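Putative Vgr protein (Escherichia coli, PDB 3WIT) forms the C-terminal triple-stranded beta-helix of VgrG1, a type VI secretion component that probably acts as the trimeric spike. Local coordinates at residues G1-G5 against L32-E36. Residues are numbered along the deposited sequence; the frame is centred on the assembly and turned at random.
Sequences GTIAG and LAVEE
The carboxylate oxygen OE1 of E35 is gripped from two chains. The terminal amino group of the crystallised fragment, G1 N, meets E35 OE1 at 3.1 Å, nearly along its C-O axis, in a hydrogen-bonded salt bridge; K28 of the second subunit forms a salt bridge to the same atom. The charge on G1 N belongs to the truncated chain, so in this fragment two positive groups would be expected to favour the ionised carboxylate. Bent at chi2 (-104°), the E35 chain brings OE1 round to G1, although its CB starts away from the first strand. The backbone pins the same two residues together, E35 N lying 2.8 Å from G1 O with the N-H aimed almost straight at the oxygen.

The short strands run antiparallel, at 172°. Two residues along, I3 and A33 form the hydrogen-bonded pair. A33 N lies 2.8 Å from I3 O, nearly in line with that carbonyl, whereas I3 N, 2.9 Å from A33 O, approaches at 143° and tilted from the carbonyl plane. The flanking pairs, T2 with V34 and A4 with L32, are non-hydrogen-bonded, and their side chains share the face opposite that of I3 and A33. There T2 and V34 lie side by side: the methyl CG2 of T2, anti to its own carbonyl carbon, comes within 3.8 Å of V34 CG1 and also touches V34 CG2. Further on, the CD2 branch of L32 is turned toward strand 2-8 and lies 3.8 Å from A4 CB.

This face turns toward the other subunits, as expected of an intertwined triple-stranded beta-helix: T2 packs on H8, V34 on T42 and L32 on I30 of the second subunit, while L32 also meets L32 of the third. Within the chain, strand 28-34 lies between outermost strand 2-8 and strand 37-42.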
loop_
_atom_site.group_PDB
_atom_site.type_symbol
_atom_site.label_atom_id
_atom_site.label_comp_id
_atom_site.label_asym_id
_atom_site.label_seq_id
_atom_site.Cartn_x
_atom_site.Cartn_y
_atom_site.Cartn_z
ATOM N N GLY A 1 19.490 -2.975 -7.433
ATOM C CA GLY A 1 19.965 -3.070 -6.066
ATOM C C GLY A 1 18.802 -3.097 -5.095
ATOM O O GLY A 1 17.639 -3.134 -5.502
ATOM N N THR A 2 19.117 -3.102 -3.799
ATOM C CA THR A 2 18.104 -3.095 -2.739
ATOM C C THR A 2 18.505 -2.163 -1.588
ATOM O O THR A 2 19.672 -2.093 -1.220
ATOM C CB THR A 2 17.809 -4.494 -2.168
ATOM O OG1 THR A 2 19.013 -5.062 -1.647
ATOM C CG2 THR A 2 17.279 -5.409 -3.241
ATOM N N ILE A 3 17.527 -1.445 -1.048
ATOM C CA ILE A 3 17.757 -0.446 0.005
ATOM C C ILE A 3 16.626 -0.535 1.008
ATOM O O ILE A 3 15.480 -0.509 0.611
ATOM C CB ILE A 3 17.679 0.987 -0.580
ATOM C CG1 ILE A 3 18.900 1.314 -1.424
ATOM C CG2 ILE A 3 17.530 2.016 0.522
ATOM C CD1 ILE A 3 18.852 2.704 -2.011
ATOM N N ALA A 4 16.913 -0.625 2.308
ATOM C CA ALA A 4 15.848 -0.440 3.288
ATOM C C ALA A 4 16.445 0.493 4.323
ATOM O O ALA A 4 17.497 0.173 4.887
ATOM C CB ALA A 4 15.474 -1.751 3.923
ATOM N N GLY A 5 15.810 1.647 4.552
ATOM C CA GLY A 5 16.468 2.709 5.311
ATOM C C GLY A 5 15.469 3.602 6.011
ATOM O O GLY A 5 14.359 3.797 5.517
ATOM N N LEU A 32 11.891 1.711 1.220
ATOM C CA LEU A 32 12.096 0.280 0.993
ATOM C C LEU A 32 12.145 0.123 -0.520
ATOM O O LEU A 32 11.196 0.477 -1.203
ATOM C CB LEU A 32 10.913 -0.515 1.504
ATOM C CG LEU A 32 10.572 -0.356 2.980
ATOM C CD1 LEU A 32 9.320 -1.167 3.328
ATOM C CD2 LEU A 32 11.774 -0.842 3.741
ATOM N N ALA A 33 13.232 -0.406 -1.048
ATOM C CA ALA A 33 13.375 -0.533 -2.487
ATOM C C ALA A 33 14.043 -1.857 -2.889
ATOM O O ALA A 33 15.050 -2.278 -2.305
ATOM C CB ALA A 33 14.168 0.654 -3.025
ATOM N N VAL A 34 13.465 -2.514 -3.890
ATOM C CA VAL A 34 14.097 -3.634 -4.531
ATOM C C VAL A 34 14.010 -3.326 -6.036
ATOM O O VAL A 34 12.907 -3.222 -6.579
ATOM C CB VAL A 34 13.332 -4.950 -4.197
ATOM C CG1 VAL A 34 13.941 -6.092 -4.949
ATOM C CG2 VAL A 34 13.379 -5.246 -2.680
ATOM N N GLU A 35 15.144 -3.129 -6.689
ATOM C CA GLU A 35 15.172 -2.607 -8.077
ATOM C C GLU A 35 14.158 -1.483 -8.276
ATOM O O GLU A 35 14.229 -0.456 -7.600
ATOM C CB GLU A 35 14.867 -3.698 -9.092
ATOM C CG GLU A 35 15.340 -5.045 -8.667
ATOM C CD GLU A 35 16.571 -5.453 -9.382
ATOM O OE1 GLU A 35 17.656 -4.972 -8.988
ATOM O OE2 GLU A 35 16.456 -6.247 -10.341
ATOM N N GLU A 36 13.191 -1.704 -9.174
ATOM C CA GLU A 36 12.209 -0.667 -9.521
ATOM C C GLU A 36 10.938 -0.647 -8.670
ATOM O O GLU A 36 10.013 0.146 -8.923
ATOM C CB GLU A 36 11.860 -0.745 -11.017
ATOM C CG GLU A 36 13.019 -0.367 -11.889
ATOM C CD GLU A 36 13.722 0.861 -11.341
ATOM O OE1 GLU A 36 13.052 1.916 -11.215
ATOM O OE2 GLU A 36 14.928 0.769 -11.005
#